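PDB 3FCY: xylan esterase 1 from Thermoanaerobacterium sp. 'JW/SL YS485', which probably removes acetyl groups from xylan-derived sugars and from cephalosporin C, as a CE7 carbohydrate esterase of the alpha/beta-hydrolase fold. Local coordinates for residues 236-239 against 240-244. Residues are numbered along the deposited sequence; the frame is centred on the assembly and turned at random.
Sequences DYKR and VWDLD
The short helix 237-242 carries a salt bridge spanning one turn, from Lys238 to Asp242 four residues on. Lys238 NZ lies 2.8 Å from Asp242 OD1 and meets the syn lone pair of that oxygen. The lysine chain bends at chi2 (74°) and again at chi4 (60°), which turns its ammonium group along the helix to the Asp242 carboxylate. A water joins NZ to Asp242 OD2, so both carboxylate oxygens are engaged. Lys238 NZ also sits at the edge of the Trp241 ring, 3.9 Å from its CZ3. An alanine in place of Lys238 would probably leave the Asp242 carboxylate without its charged mate and freer to turn. A second water links Asp242 OD2 to Arg239 NH1.

Leu243 lays CD2 over the centre of one face of the Arg239 guanidinium, 3.5 Å from CZ. The backbone bond from Asp242 N to Lys238 O measures 2.9 Å, and that from Leu243 N to Arg239 O 3.1 Å. The bond from Val240 N to Asp236 O, at 3.4 Å, is weak. A Schellman motif ends the helix, with Asp244, at positive phi, as its C-prime residue.

Arg239 also forms a salt bridge with Asp31 through NH2 and a hydrogen bond to Ser304 through NE. Trp241 NE1 donates a hydrogen bond to OD1 of Asp324 of the second subunit, so the helix also takes part in the oligomer interface. Within its own chain the helix packs against helix 267-274 through Tyr237, Lys238 and Trp241, and against helix 303-310 through Arg239, Val240 and Leu243.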
loop_
_atom_site.group_PDB
_atom_site.type_symbol
_atom_site.label_atom_id
_atom_site.label_comp_id
_atom_site.label_asym_id
_atom_site.label_seq_id
_atom_site.Cartn_x
_atom_site.Cartn_y
_atom_site.Cartn_z
ATOM N N ASP A 236 9.650 3.396 27.369
ATOM C CA ASP A 236 10.038 4.707 26.860
ATOM C C ASP A 236 8.997 5.310 25.908
ATOM O O ASP A 236 9.321 5.708 24.792
ATOM C CB ASP A 236 11.383 4.528 26.149
ATOM C CG ASP A 236 12.205 5.794 26.092
ATOM O OD1 ASP A 236 11.877 6.781 26.781
ATOM O OD2 ASP A 236 13.204 5.784 25.350
ATOM N N TYR A 237 7.751 5.385 26.366
ATOM C CA TYR A 237 6.647 5.916 25.562
ATOM C C TYR A 237 6.948 7.214 24.813
ATOM O O TYR A 237 6.767 7.282 23.601
ATOM C CB TYR A 237 5.411 6.099 26.449
ATOM C CG TYR A 237 4.947 4.806 27.091
ATOM C CD1 TYR A 237 4.427 3.762 26.320
ATOM C CD2 TYR A 237 5.051 4.616 28.468
ATOM C CE1 TYR A 237 4.028 2.561 26.909
ATOM C CE2 TYR A 237 4.655 3.424 29.065
ATOM C CZ TYR A 237 4.146 2.402 28.284
ATOM O OH TYR A 237 3.767 1.230 28.887
ATOM N N LYS A 238 7.410 8.236 25.530
ATOM C CA LYS A 238 7.725 9.532 24.924
ATOM C C LYS A 238 8.661 9.418 23.717
ATOM O O LYS A 238 8.496 10.130 22.719
ATOM C CB LYS A 238 8.345 10.456 25.978
ATOM C CG LYS A 238 8.745 11.858 25.485
ATOM C CD LYS A 238 7.541 12.763 25.267
ATOM C CE LYS A 238 7.937 14.245 25.235
ATOM N NZ LYS A 238 8.907 14.597 24.154
ATOM N N ARG A 239 9.645 8.528 23.808
ATOM C CA ARG A 239 10.594 8.331 22.717
ATOM C C ARG A 239 9.868 7.873 21.454
ATOM O O ARG A 239 10.127 8.376 20.361
ATOM C CB ARG A 239 11.649 7.292 23.110
ATOM C CG ARG A 239 12.620 6.932 21.998
ATOM C CD ARG A 239 13.421 8.135 21.518
ATOM N NE ARG A 239 14.408 7.741 20.517
ATOM C CZ ARG A 239 15.150 8.589 19.812
ATOM N NH1 ARG A 239 15.025 9.898 19.995
ATOM N NH2 ARG A 239 16.015 8.129 18.916
ATOM N N VAL A 240 8.965 6.912 21.611
ATOM C CA VAL A 240 8.194 6.399 20.480
ATOM C C VAL A 240 7.463 7.553 19.792
ATOM O O VAL A 240 7.462 7.665 18.566
ATOM C CB VAL A 240 7.143 5.363 20.945
ATOM C CG1 VAL A 240 6.326 4.874 19.750
ATOM C CG2 VAL A 240 7.827 4.195 21.638
ATOM N N TRP A 241 6.841 8.410 20.596
ATOM C CA TRP A 241 6.099 9.543 20.069
ATOM C C TRP A 241 7.030 10.531 19.365
ATOM O O TRP A 241 6.687 11.060 18.303
ATOM C CB TRP A 241 5.332 10.241 21.201
ATOM C CG TRP A 241 4.588 11.461 20.747
ATOM C CD1 TRP A 241 3.381 11.502 20.103
ATOM C CD2 TRP A 241 5.045 12.813 20.829
ATOM N NE1 TRP A 241 3.062 12.800 19.772
ATOM C CE2 TRP A 241 4.068 13.626 20.206
ATOM C CE3 TRP A 241 6.190 13.419 21.363
ATOM C CZ2 TRP A 241 4.203 15.014 20.103
ATOM C CZ3 TRP A 241 6.325 14.808 21.260
ATOM C CH2 TRP A 241 5.333 15.586 20.634
ATOM N N ASP A 242 8.208 10.769 19.947
ATOM C CA ASP A 242 9.186 11.691 19.359
ATOM C C ASP A 242 9.631 11.255 17.961
ATOM O O ASP A 242 9.887 12.089 17.091
ATOM C CB ASP A 242 10.436 11.813 20.244
ATOM C CG ASP A 242 10.167 12.519 21.564
ATOM O OD1 ASP A 242 9.180 13.282 21.660
ATOM O OD2 ASP A 242 10.964 12.323 22.506
ATOM N N LEU A 243 9.732 9.946 17.753
ATOM C CA LEU A 243 10.156 9.404 16.463
ATOM C C LEU A 243 9.007 9.313 15.461
ATOM O O LEU A 243 9.162 8.722 14.394
ATOM C CB LEU A 243 10.758 8.007 16.658
ATOM C CG LEU A 243 11.998 7.894 17.549
ATOM C CD1 LEU A 243 12.310 6.429 17.814
ATOM C CD2 LEU A 243 13.175 8.582 16.874
ATOM N N ASP A 244 7.866 9.909 15.799
ATOM C CA ASP A 244 6.687 9.859 14.934
ATOM C C ASP A 244 6.352 8.393 14.666
ATOM O O ASP A 244 5.939 8.025 13.566
ATOM C CB ASP A 244 6.934 10.575 13.597
ATOM C CG ASP A 244 7.078 12.084 13.747
ATOM O OD1 ASP A 244 6.503 12.663 14.696
ATOM O OD2 ASP A 244 7.754 12.699 12.893
HETATM O O HOH W 1 11.805 14.659 23.786
HETATM O O HOH W 2 13.530 11.416 21.777
#